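Long-range contacts in sulfite dehydrogenase (Paracoccus pantotrophus, PDB 2XTS), which probably oxidises protein-bound sulfane sulfur in the Sox pathway, using a molybdenum cofactor and passing the electrons on to heme c: residues 116-121 with 219-223; 84-89 with 100-106; 267-273 with 373-377; 126-130 with 358-364. One frame throughout, in Å; residues are numbered along the deposited sequence. Where two conformers were deposited one is given.

Contact 1: residues 116-121 with 219-223. With CO (cobalt (II) ion), chain G; MTE (phosphonic acidmono-(2-amino-5,6-dimercapto-4-oxo-3,7,8a,9,10,10a-hexahydro-4H-8-oxa-1,3,9,10-tetraaza-anthracen-7-ylmethyl)ester), chain E; 2MO (molybdenum (IV)oxide), chain F.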
# COMPACT_ATOMS: atom_id res chain seq x y z
N ALA A 116 -2.38 -8.03 -8.25
CA ALA A 116 -1.95 -8.21 -9.63
C ALA A 116 -1.07 -7.11 -10.08
O ALA A 116 -1.30 -5.93 -9.77
CB ALA A 116 -3.18 -8.28 -10.55
N PHE A 117 -0.10 -7.47 -10.92
CA PHE A 117 0.74 -6.49 -11.54
C PHE A 117 0.08 -5.94 -12.81
O PHE A 117 -0.51 -6.69 -13.61
CB PHE A 117 2.15 -7.05 -11.86
CG PHE A 117 2.20 -8.04 -13.02
CD1 PHE A 117 2.22 -7.60 -14.34
CD2 PHE A 117 2.22 -9.40 -12.78
CE1 PHE A 117 2.26 -8.51 -15.39
CE2 PHE A 117 2.24 -10.28 -13.82
CZ PHE A 117 2.24 -9.84 -15.12
N CYS A 118 0.22 -4.63 -12.98
CA CYS A 118 -0.17 -3.93 -14.20
C CYS A 118 1.12 -3.50 -14.87
O CYS A 118 1.80 -2.62 -14.35
CB CYS A 118 -1.02 -2.71 -13.87
SG CYS A 118 -1.52 -1.76 -15.31
N GLU A 119 1.52 -4.19 -15.94
CA GLU A 119 2.74 -3.89 -16.67
C GLU A 119 2.36 -3.35 -18.04
O GLU A 119 1.67 -4.02 -18.81
CB GLU A 119 3.66 -5.10 -16.81
CG GLU A 119 4.97 -4.74 -17.48
CD GLU A 119 5.94 -5.89 -17.68
OE1 GLU A 119 5.51 -7.07 -17.65
OE2 GLU A 119 7.13 -5.56 -17.91
N CYS A 120 2.81 -2.15 -18.35
CA CYS A 120 2.59 -1.62 -19.70
C CYS A 120 3.25 -2.55 -20.73
O CYS A 120 4.34 -3.03 -20.53
CB CYS A 120 3.19 -0.24 -19.80
SG CYS A 120 2.85 0.58 -21.39
N ALA A 121 2.54 -2.78 -21.83
CA ALA A 121 3.05 -3.58 -22.92
C ALA A 121 4.41 -3.09 -23.38
O ALA A 121 5.25 -3.89 -23.84
CB ALA A 121 2.08 -3.53 -24.09
N GLU A 219 -1.57 -7.34 -20.67
CA GLU A 219 -0.90 -6.09 -20.90
C GLU A 219 -1.69 -4.92 -20.37
O GLU A 219 -2.92 -4.86 -20.47
CB GLU A 219 -0.57 -5.95 -22.40
CG GLU A 219 -1.78 -5.73 -23.31
CD GLU A 219 -1.49 -5.88 -24.80
OE1 GLU A 219 -0.32 -6.16 -25.16
OE2 GLU A 219 -2.45 -5.75 -25.60
N GLY A 220 -0.95 -3.96 -19.83
CA GLY A 220 -1.58 -2.84 -19.11
C GLY A 220 -2.60 -2.08 -19.93
O GLY A 220 -3.54 -1.52 -19.38
N ASN A 221 -2.40 -1.96 -21.24
CA ASN A 221 -3.37 -1.24 -22.04
C ASN A 221 -4.79 -1.74 -21.86
O ASN A 221 -5.74 -0.97 -22.02
CB ASN A 221 -2.97 -1.24 -23.52
CG ASN A 221 -3.89 -0.38 -24.36
OD1 ASN A 221 -4.74 -0.91 -25.10
ND2 ASN A 221 -3.83 0.94 -24.18
N MET A 222 -4.96 -3.01 -21.54
CA MET A 222 -6.29 -3.56 -21.44
C MET A 222 -6.95 -3.22 -20.10
O MET A 222 -8.14 -3.45 -19.94
CB MET A 222 -6.23 -5.04 -21.70
CG MET A 222 -5.67 -5.35 -23.07
SD MET A 222 -5.60 -7.13 -23.39
CE MET A 222 -7.25 -7.44 -23.99
N TRP A 223 -6.17 -2.65 -19.17
CA TRP A 223 -6.70 -2.28 -17.85
C TRP A 223 -7.40 -0.92 -17.98
O TRP A 223 -6.91 0.11 -17.49
CB TRP A 223 -5.57 -2.25 -16.81
CG TRP A 223 -4.92 -3.56 -16.51
CD1 TRP A 223 -4.44 -4.49 -17.39
CD2 TRP A 223 -4.53 -3.99 -15.22
NE1 TRP A 223 -3.85 -5.52 -16.71
CE2 TRP A 223 -3.90 -5.24 -15.37
CE3 TRP A 223 -4.74 -3.49 -13.94
CZ2 TRP A 223 -3.43 -5.96 -14.29
CZ3 TRP A 223 -4.28 -4.19 -12.87
CH2 TRP A 223 -3.62 -5.42 -13.04
CO CO G . 0.41 -7.30 -26.74
N1 MTE E . -7.55 3.58 -19.79
C2 MTE E . -8.01 4.68 -20.37
N2 MTE E . -9.33 4.97 -20.28
N3 MTE E . -7.20 5.54 -21.02
C4 MTE E . -5.86 5.32 -21.16
O4 MTE E . -5.17 6.17 -21.76
N5 MTE E . -3.97 3.73 -20.70
C6 MTE E . -3.79 2.30 -20.59
C7 MTE E . -4.47 1.66 -19.39
N8 MTE E . -5.84 2.08 -19.32
C9 MTE E . -5.30 4.12 -20.58
C10 MTE E . -6.24 3.23 -19.88
C1' MTE E . -2.33 1.89 -20.60
S1' MTE E . -1.45 1.92 -22.12
C2' MTE E . -1.71 1.41 -19.49
S2' MTE E . -0.12 0.77 -19.53
C3' MTE E . -2.46 1.41 -18.18
O3' MTE E . -3.75 2.04 -18.22
C4' MTE E . -1.67 2.17 -17.13
O4' MTE E . -2.34 2.09 -15.86
P MTE E . -1.89 3.17 -14.76
O1P MTE E . -0.38 2.80 -14.60
O2P MTE E . -2.02 4.55 -15.30
O3P MTE E . -2.68 2.83 -13.55
MO 2MO F . 0.50 0.62 -21.83
OT1 2MO F . 0.16 -1.07 -22.35
OT2 2MO F . 1.11 1.77 -23.29
O HOH W 1 -1.43 -6.89 -27.78
O HOH W 2 1.41 -5.80 -27.86
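Gly220 lies against Cys120 at the molybdenum, where SG of Cys120 binds the metal at 2.4 Å beside dithiolene sulfurs S1' and S2' of MTE. Both segments reach oxygen OT1 on the molybdenum: Ala121 N donates to it at 3.0 Å (159°), and Asn221 N adds a weak bond. Glycine suits position 220 because a CB would run into S2' of MTE. Its amide ties the segments together, Gly220 N donating to Glu119 O at 2.8 Å from above the carbonyl plane.

Farther out, Trp223 packs on the strand before Cys120. CB of Cys118 sits over its six-membered ring, 3.7 Å from the centroid, and chi1 of 178° swings SG over the five-membered ring in a sulfur-aromatic contact. Ala116 CB meets the ring edge at CH2 (3.8 Å). Indole NE1 bonds to Trp218 O, while Trp223 O accepts from MTE N8 at 2.9 Å. With an alanine in place of Trp223, CB and SG of Cys118 would probably lose the ring face they rest on, and Trp218 O its indole donor.

Beside Gly220, Glu219 OE1 binds cobalt at 2.1 Å, which Thr259 O, His369 NE2 and two waters also bind; OE2 pairs with Arg181.

One cysteine sulfur plus a dithiolene marks the sulfite oxidase family, and Ala121 N-H, weakly aided by Asn221 N, would probably favour negative charge on OT1.

Contact 2: residues 84-89 with 100-106; sequences KQDYRL and VFTFEDL
The carbonyl oxygen of Tyr87, which faces Thr102, is gripped by two donors: Arg88 NH1 at 2.9 Å and a water that in turn accepts from Phe103 N. The same water donates to Lys84 O at 2.6 Å, joining the loop at 84-87 to the first amide of helix 103-106. Arg88 NH1 also donates to Gln85 O at 2.8 Å, and both acceptors lie in the guanidinium plane, which fixes its rotation. The bend at chi2 (-68°) folds the side chain back to these carbonyls, while NE pairs with Asp5 of the second subunit. A leucine in place of Arg88 would probably leave Gln85 O without this donor and Asp5 of that subunit without its counter-charge.

Beyond this loop the chain becomes a strand. Leu89 and Phe101 form an antiparallel hydrogen-bonded pair, with Phe101 N on Leu89 O at 2.8 Å and Leu89 N on Phe101 O at 3.0 Å. They belong to a hairpin of strands 89-93 and 99-101 in a mixed sheet of the molybdopterin domain; strand 99-101 is outermost within this chain, and at Val100 a strand of a cytochrome chain extends the sheet. Thr102 then starts the helix with a capping box: its OG1 accepts from Asp105 N, and Asp105 OD2 from Thr102 N.

Lys84 runs its extended chain over one face of Phe103, with CG 4.0 Å from the ring centroid, and sends NZ to Glu34 of the second subunit. In a buried group, Tyr87 CE2 touches Leu106 CD1 at 3.6 Å, and Leu89 CD2 meets the other methyl, Leu106 CD2, at 4.1 Å.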
# COMPACT_ATOMS: atom_id res chain seq x y z
N LYS A 84 -17.85 10.26 -8.38
CA LYS A 84 -18.74 9.13 -8.22
C LYS A 84 -20.18 9.52 -8.56
O LYS A 84 -20.96 8.67 -8.99
CB LYS A 84 -18.61 8.56 -6.81
CG LYS A 84 -17.31 7.82 -6.56
CD LYS A 84 -17.10 7.46 -5.10
CE LYS A 84 -15.89 6.59 -4.94
NZ LYS A 84 -15.53 6.33 -3.53
N GLN A 85 -20.53 10.78 -8.38
CA GLN A 85 -21.86 11.28 -8.75
C GLN A 85 -22.08 11.30 -10.25
O GLN A 85 -23.16 10.96 -10.75
CB GLN A 85 -22.06 12.69 -8.22
CG GLN A 85 -22.38 12.81 -6.75
CD GLN A 85 -21.20 12.82 -5.82
OE1 GLN A 85 -20.05 12.58 -6.23
NE2 GLN A 85 -21.46 13.12 -4.56
N ASP A 86 -21.05 11.69 -11.00
CA ASP A 86 -21.14 11.77 -12.46
C ASP A 86 -20.91 10.44 -13.18
O ASP A 86 -21.28 10.28 -14.35
CB ASP A 86 -20.12 12.79 -12.96
CG ASP A 86 -20.49 14.22 -12.64
OD1 ASP A 86 -21.65 14.48 -12.24
OD2 ASP A 86 -19.59 15.08 -12.79
N TYR A 87 -20.27 9.50 -12.50
CA TYR A 87 -19.92 8.22 -13.08
C TYR A 87 -21.15 7.43 -13.55
O TYR A 87 -22.15 7.36 -12.86
CB TYR A 87 -19.15 7.38 -12.05
CG TYR A 87 -18.73 6.04 -12.56
CD1 TYR A 87 -17.57 5.91 -13.31
CD2 TYR A 87 -19.48 4.90 -12.34
CE1 TYR A 87 -17.17 4.71 -13.82
CE2 TYR A 87 -19.07 3.69 -12.86
CZ TYR A 87 -17.92 3.60 -13.60
OH TYR A 87 -17.58 2.37 -14.10
N ARG A 88 -21.05 6.84 -14.73
CA ARG A 88 -22.06 5.90 -15.21
C ARG A 88 -21.35 4.75 -15.90
O ARG A 88 -20.38 4.96 -16.62
CB ARG A 88 -22.99 6.57 -16.22
CG ARG A 88 -23.82 7.74 -15.71
CD ARG A 88 -24.88 7.32 -14.70
NE ARG A 88 -25.74 8.46 -14.39
CZ ARG A 88 -25.46 9.39 -13.48
NH1 ARG A 88 -24.35 9.32 -12.74
NH2 ARG A 88 -26.31 10.39 -13.29
N LEU A 89 -21.85 3.53 -15.69
CA LEU A 89 -21.37 2.34 -16.40
C LEU A 89 -22.52 1.74 -17.19
O LEU A 89 -23.56 1.42 -16.64
CB LEU A 89 -20.81 1.29 -15.43
CG LEU A 89 -20.34 -0.04 -16.04
CD1 LEU A 89 -19.11 0.24 -16.90
CD2 LEU A 89 -20.02 -1.09 -14.99
N VAL A 100 -27.73 0.60 -17.33
CA VAL A 100 -26.92 1.71 -16.82
C VAL A 100 -26.85 1.52 -15.30
O VAL A 100 -27.89 1.33 -14.63
CB VAL A 100 -27.51 3.08 -17.12
CG1 VAL A 100 -26.71 4.20 -16.39
CG2 VAL A 100 -27.54 3.30 -18.62
N PHE A 101 -25.63 1.59 -14.77
CA PHE A 101 -25.34 1.54 -13.34
C PHE A 101 -24.74 2.86 -12.87
O PHE A 101 -23.95 3.50 -13.57
CB PHE A 101 -24.30 0.46 -13.00
CG PHE A 101 -24.71 -0.93 -13.37
CD1 PHE A 101 -25.58 -1.65 -12.56
CD2 PHE A 101 -24.23 -1.53 -14.50
CE1 PHE A 101 -25.98 -2.93 -12.90
CE2 PHE A 101 -24.61 -2.81 -14.83
CZ PHE A 101 -25.48 -3.51 -14.03
N THR A 102 -25.14 3.27 -11.67
CA THR A 102 -24.48 4.33 -10.96
C THR A 102 -23.39 3.74 -10.08
O THR A 102 -23.33 2.53 -9.85
CB THR A 102 -25.46 5.08 -10.06
OG1 THR A 102 -25.96 4.16 -9.10
CG2 THR A 102 -26.62 5.62 -10.86
N PHE A 103 -22.52 4.58 -9.53
CA PHE A 103 -21.52 4.07 -8.61
C PHE A 103 -22.17 3.46 -7.35
O PHE A 103 -21.74 2.43 -6.84
CB PHE A 103 -20.47 5.13 -8.27
CG PHE A 103 -19.26 4.53 -7.61
CD1 PHE A 103 -18.28 3.92 -8.39
CD2 PHE A 103 -19.14 4.48 -6.24
CE1 PHE A 103 -17.20 3.32 -7.82
CE2 PHE A 103 -18.04 3.88 -5.64
CZ PHE A 103 -17.09 3.30 -6.43
N GLU A 104 -23.23 4.10 -6.86
CA GLU A 104 -23.98 3.58 -5.72
C GLU A 104 -24.42 2.14 -5.97
O GLU A 104 -24.32 1.29 -5.08
CB GLU A 104 -25.16 4.49 -5.45
CG GLU A 104 -26.08 4.01 -4.38
CD GLU A 104 -27.23 4.96 -4.15
OE1 GLU A 104 -27.18 5.72 -3.17
OE2 GLU A 104 -28.18 4.91 -4.96
N ASP A 105 -24.90 1.86 -7.20
CA ASP A 105 -25.31 0.51 -7.56
C ASP A 105 -24.13 -0.47 -7.46
O ASP A 105 -24.26 -1.60 -6.99
CB ASP A 105 -25.82 0.41 -9.01
CG ASP A 105 -27.09 1.20 -9.28
OD1 ASP A 105 -27.94 1.34 -8.37
OD2 ASP A 105 -27.25 1.60 -10.46
N LEU A 106 -22.99 -0.05 -7.99
CA LEU A 106 -21.84 -0.94 -8.06
C LEU A 106 -21.32 -1.36 -6.69
O LEU A 106 -20.78 -2.46 -6.55
CB LEU A 106 -20.75 -0.27 -8.89
CG LEU A 106 -21.12 -0.12 -10.37
CD1 LEU A 106 -20.07 0.70 -11.08
CD2 LEU A 106 -21.31 -1.44 -11.12
O HOH W 3 -22.81 7.33 -10.25

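Contact 3: residues 267-273 with 373-377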
# COMPACT_ATOMS: atom_id res chain seq x y z
N VAL A 267 13.84 -8.41 -12.89
CA VAL A 267 14.89 -7.41 -12.88
C VAL A 267 15.47 -7.29 -11.48
O VAL A 267 14.73 -7.31 -10.50
CB VAL A 267 14.42 -6.01 -13.40
CG1 VAL A 267 13.29 -5.41 -12.54
CG2 VAL A 267 15.60 -5.05 -13.53
N ILE A 268 16.80 -7.18 -11.41
CA ILE A 268 17.50 -6.83 -10.19
C ILE A 268 17.36 -5.32 -9.96
O ILE A 268 17.79 -4.51 -10.77
CB ILE A 268 18.98 -7.25 -10.27
CG1 ILE A 268 19.07 -8.79 -10.25
CG2 ILE A 268 19.78 -6.66 -9.11
CD1 ILE A 268 20.43 -9.36 -10.69
N THR A 269 16.73 -4.95 -8.85
CA THR A 269 16.50 -3.54 -8.53
C THR A 269 17.65 -2.93 -7.76
O THR A 269 17.83 -1.72 -7.79
CB THR A 269 15.17 -3.36 -7.79
OG1 THR A 269 15.15 -4.16 -6.61
CG2 THR A 269 14.02 -3.83 -8.68
N SER A 270 18.43 -3.76 -7.07
CA SER A 270 19.66 -3.29 -6.48
C SER A 270 20.65 -4.42 -6.30
O SER A 270 20.28 -5.50 -5.94
CB SER A 270 19.42 -2.61 -5.15
OG SER A 270 19.16 -3.57 -4.15
N PRO A 271 21.92 -4.16 -6.63
CA PRO A 271 22.48 -2.97 -7.28
C PRO A 271 21.84 -2.73 -8.65
O PRO A 271 21.39 -3.66 -9.30
CB PRO A 271 23.97 -3.31 -7.46
CG PRO A 271 24.24 -4.43 -6.59
CD PRO A 271 22.95 -5.20 -6.45
N SER A 272 21.81 -1.47 -9.05
CA SER A 272 21.33 -1.07 -10.36
C SER A 272 21.91 0.32 -10.63
O SER A 272 22.51 0.91 -9.73
CB SER A 272 19.79 -1.10 -10.43
OG SER A 272 19.22 -0.14 -9.54
N PRO A 273 21.71 0.89 -11.83
CA PRO A 273 22.40 2.17 -12.09
C PRO A 273 22.09 3.31 -11.13
O PRO A 273 22.97 4.12 -10.86
CB PRO A 273 21.97 2.51 -13.52
CG PRO A 273 21.78 1.14 -14.15
CD PRO A 273 21.15 0.29 -13.06
N ILE A 373 16.21 -10.88 -20.45
CA ILE A 373 17.08 -10.77 -19.28
C ILE A 373 17.86 -9.48 -19.33
O ILE A 373 18.49 -9.17 -20.33
CB ILE A 373 18.03 -12.00 -19.19
CG1 ILE A 373 17.24 -13.27 -18.86
CG2 ILE A 373 19.17 -11.81 -18.21
CD1 ILE A 373 18.05 -14.56 -19.07
N GLN A 374 17.82 -8.75 -18.23
CA GLN A 374 18.57 -7.51 -18.05
C GLN A 374 19.95 -7.81 -17.44
O GLN A 374 20.06 -8.64 -16.54
CB GLN A 374 17.79 -6.60 -17.08
CG GLN A 374 18.51 -5.30 -16.73
CD GLN A 374 18.69 -4.37 -17.92
OE1 GLN A 374 19.82 -3.99 -18.30
NE2 GLN A 374 17.60 -4.00 -18.52
N THR A 375 20.98 -7.13 -17.93
CA THR A 375 22.33 -7.25 -17.41
C THR A 375 22.75 -5.93 -16.79
O THR A 375 22.56 -4.86 -17.40
CB THR A 375 23.31 -7.57 -18.53
OG1 THR A 375 22.87 -8.73 -19.25
CG2 THR A 375 24.73 -7.83 -18.00
N TRP A 376 23.33 -6.00 -15.60
CA TRP A 376 24.00 -4.84 -15.00
C TRP A 376 25.51 -5.09 -14.93
O TRP A 376 25.96 -6.12 -14.40
CB TRP A 376 23.56 -4.56 -13.56
CG TRP A 376 22.11 -4.32 -13.33
CD1 TRP A 376 21.37 -4.90 -12.34
CD2 TRP A 376 21.19 -3.46 -14.05
NE1 TRP A 376 20.08 -4.46 -12.39
CE2 TRP A 376 19.94 -3.57 -13.43
CE3 TRP A 376 21.32 -2.58 -15.13
CZ2 TRP A 376 18.83 -2.89 -13.87
CZ3 TRP A 376 20.22 -1.89 -15.56
CH2 TRP A 376 18.99 -2.04 -14.94
N TRP A 377 26.27 -4.14 -15.44
CA TRP A 377 27.72 -4.16 -15.26
C TRP A 377 28.07 -3.40 -13.98
O TRP A 377 27.90 -2.20 -13.91
CB TRP A 377 28.40 -3.54 -16.47
CG TRP A 377 29.90 -3.49 -16.41
CD1 TRP A 377 30.73 -4.37 -15.81
CD2 TRP A 377 30.72 -2.52 -17.06
NE1 TRP A 377 32.05 -4.01 -16.04
CE2 TRP A 377 32.07 -2.89 -16.82
CE3 TRP A 377 30.46 -1.40 -17.85
CZ2 TRP A 377 33.14 -2.14 -17.30
CZ3 TRP A 377 31.54 -0.65 -18.33
CH2 TRP A 377 32.86 -1.03 -18.05
O HOH W 4 18.17 -8.20 -13.77
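Trp376 holds CG anti to its own carbonyl carbon (chi1 -58°), and chi2 of 133° turns the indole so that NE1 faces Ile268 O. The resulting hydrogen bond is 2.8 Å long and fairly straight (155°), with the acceptor close to the ring plane, so the one polar atom of a buried indole is satisfied by backbone. Tryptophan suits the place because it offers a donor at its edge and two broad faces.

Those faces are both used. On one, Ser272 CA stands over the five-membered ring, while Pro273 CD lies 3.5 Å from the centroid of the six-membered ring; CD, next to the ring nitrogen, carries slightly acidic C-H groups that suit a CH-pi contact. The opposite face takes CG of Gln374 from its own segment. Val267 CG2, anti to the backbone nitrogen, comes to 3.9 Å from Trp376 CZ2, and Ile268 CB packs at the same distance from Trp376 CD1.

Strands 265-270 and 375-378 are not neighbours in their sheet: they are joined here by a side chain and by a water that accepts from Ile268 N and makes a weak bond to Gln374 O. Such packing fits the immunoglobulin-like beta sandwich of the dimerisation domain, whose family belongs to the E-set clan. A classic beta bulge sets Thr269 and Ser270 together opposite Ser287, and the cis peptide before Pro271 turns the chain over the indole. Ser272 OG donates to Thr269 O at 2.7 Å, bracing this turn from within. Cys136 of helix 136-140 also touches both Ser272 and Trp376.

Contact 4: residues 126-130 with 358-364. With GOL (glycerol), chain J.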
# COMPACT_ATOMS: atom_id res chain seq x y z
N MET A 126 11.95 0.48 -25.28
CA MET A 126 13.07 1.31 -25.75
C MET A 126 14.39 0.55 -25.76
O MET A 126 15.37 1.04 -26.31
CB MET A 126 13.21 2.62 -24.93
CG MET A 126 13.81 2.47 -23.54
SD MET A 126 12.79 1.64 -22.32
CE MET A 126 11.46 2.85 -22.06
N GLU A 127 14.42 -0.59 -25.08
CA GLU A 127 15.61 -1.46 -25.00
C GLU A 127 15.63 -2.59 -26.02
O GLU A 127 16.55 -3.40 -26.02
CB GLU A 127 15.75 -2.04 -23.59
CG GLU A 127 15.79 -1.01 -22.47
CD GLU A 127 17.08 -0.24 -22.46
OE1 GLU A 127 18.12 -0.89 -22.22
OE2 GLU A 127 17.05 1.00 -22.64
N TRP A 128 14.66 -2.64 -26.92
CA TRP A 128 14.64 -3.70 -27.92
C TRP A 128 15.89 -3.68 -28.79
O TRP A 128 16.38 -4.73 -29.20
CB TRP A 128 13.42 -3.60 -28.83
CG TRP A 128 12.26 -4.45 -28.40
CD1 TRP A 128 10.99 -4.03 -28.12
CD2 TRP A 128 12.25 -5.88 -28.26
NE1 TRP A 128 10.19 -5.10 -27.83
CE2 TRP A 128 10.94 -6.25 -27.89
CE3 TRP A 128 13.22 -6.88 -28.40
CZ2 TRP A 128 10.58 -7.57 -27.68
CZ3 TRP A 128 12.84 -8.19 -28.19
CH2 TRP A 128 11.53 -8.52 -27.84
N GLY A 129 16.38 -2.49 -29.10
CA GLY A 129 17.45 -2.32 -30.07
C GLY A 129 18.80 -2.03 -29.44
O GLY A 129 19.74 -1.67 -30.15
N GLY A 130 18.91 -2.15 -28.12
CA GLY A 130 20.15 -1.84 -27.42
C GLY A 130 19.91 -1.38 -26.01
O GLY A 130 18.86 -1.62 -25.44
N LEU A 358 15.07 -13.61 -27.80
CA LEU A 358 13.85 -12.95 -28.29
C LEU A 358 14.03 -12.37 -29.68
O LEU A 358 13.19 -12.60 -30.55
CB LEU A 358 13.40 -11.87 -27.33
CG LEU A 358 12.72 -12.36 -26.05
CD1 LEU A 358 12.68 -11.23 -25.04
CD2 LEU A 358 11.35 -12.86 -26.34
N ARG A 359 15.11 -11.64 -29.89
CA ARG A 359 15.37 -10.99 -31.18
C ARG A 359 15.63 -12.00 -32.31
O ARG A 359 15.28 -11.73 -33.45
CB ARG A 359 16.51 -9.98 -31.08
CG ARG A 359 16.17 -8.78 -30.27
CD ARG A 359 17.19 -7.69 -30.33
NE ARG A 359 18.47 -8.03 -29.72
CZ ARG A 359 19.16 -7.29 -28.86
NH1 ARG A 359 18.73 -6.11 -28.44
NH2 ARG A 359 20.32 -7.75 -28.42
N ALA A 360 16.13 -13.19 -31.98
CA ALA A 360 16.33 -14.23 -32.99
C ALA A 360 15.01 -14.62 -33.64
O ALA A 360 14.97 -15.03 -34.80
CB ALA A 360 17.02 -15.45 -32.36
N ILE A 361 13.92 -14.54 -32.87
CA ILE A 361 12.59 -14.88 -33.35
C ILE A 361 11.82 -13.67 -33.86
O ILE A 361 11.15 -13.74 -34.88
CB ILE A 361 11.78 -15.58 -32.23
CG1 ILE A 361 12.49 -16.88 -31.83
CG2 ILE A 361 10.35 -15.86 -32.68
CD1 ILE A 361 11.92 -17.55 -30.63
N ARG A 362 11.91 -12.56 -33.14
CA ARG A 362 11.06 -11.39 -33.41
C ARG A 362 11.70 -10.25 -34.15
O ARG A 362 11.01 -9.33 -34.55
CB ARG A 362 10.58 -10.81 -32.10
CG ARG A 362 9.77 -11.76 -31.25
CD ARG A 362 9.39 -11.10 -29.97
NE ARG A 362 8.79 -11.95 -28.99
CZ ARG A 362 8.31 -11.48 -27.85
NH1 ARG A 362 8.33 -10.16 -27.61
NH2 ARG A 362 7.86 -12.31 -26.93
N GLY A 363 13.02 -10.28 -34.33
CA GLY A 363 13.71 -9.13 -34.83
C GLY A 363 13.69 -8.01 -33.80
O GLY A 363 13.56 -8.25 -32.60
N ARG A 364 13.80 -6.78 -34.30
CA ARG A 364 14.11 -5.62 -33.49
C ARG A 364 12.95 -4.64 -33.36
O ARG A 364 13.06 -3.69 -32.58
CB ARG A 364 15.33 -4.91 -34.08
CG ARG A 364 16.51 -5.87 -34.23
CD ARG A 364 17.78 -5.22 -34.71
NE ARG A 364 18.43 -4.41 -33.69
CZ ARG A 364 19.24 -4.88 -32.74
NH1 ARG A 364 19.49 -6.18 -32.64
NH2 ARG A 364 19.81 -4.05 -31.88
C1 GOL J . 18.71 0.85 -33.40
O1 GOL J . 19.58 1.14 -34.46
C2 GOL J . 18.15 -0.57 -33.42
O2 GOL J . 19.13 -1.60 -33.39
C3 GOL J . 17.27 -0.76 -34.64
O3 GOL J . 16.62 -1.99 -34.48
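Trp128 pushes the six-membered end of its indole against helix 355-362, and this is the tight half of the contact. Leu358 CB lies in the ring plane, 3.8 Å from Trp128 CZ3, and Arg359 CG packs beside the same edge at 4.0 Å from CZ3. Arg362 NH1 reaches Trp128 CZ2 at 3.4 Å; because it lies at the edge and not over a face, this is not a cation-pi contact. The buried polar ends are satisfied: Trp128 NE1 donates to Tyr368 O, Arg362 NH1 bonds to His369 O, and Arg362 NE pairs with Glu155 of a cytochrome chain.

A bend at chi3 (-67°) brings Arg359 NH1 onto Trp128 O, a bond of 2.8 Å at 167° made from above the carbonyl plane; the same nitrogen is also bridged to Glu388. The segments thus join a type I turn, Glu127 to Gly130, of the molybdopterin domain to the end of a helix in the dimerisation domain. Positive phi favours glycine at Gly363, where that helix ends, and at Gly130 a CB would be jammed against the preceding carbonyl oxygen.

Toward solvent the hold slackens. Arg364 NH2 makes a weak bond to Gly129 O (2.9 Å, 123°), and its NE and NH2 both donate to O2 of a glycerol, probably from the crystallisation liquor. Arg364 NH1 sits over one face of the Arg359 guanidinium, and Arg364 itself touches a crystal neighbour.

How the contacts relate
Along the chain, contact 2 closes before contact 1 opens, and both lie in the molybdopterin-binding domain, their centres about 24 Å apart; helix 103-106 of contact 2 leads on to strand 112-119 of contact 1. Contact 3 lies wholly in the dimerisation domain, its centre about 22 Å from that of contact 1. Contact 4 alone bridges the two domains: its segments alternate with those of contacts 1 and 3, whose centres are about 20 and 19 Å from its own, and its helix 355-362 precedes strand 375-378 of contact 3. Contact 2 has its centre about 44 Å from those of contacts 3 and 4, across the chain's centre. The metal centre thus lies between a subunit-facing rim and a separate beta domain.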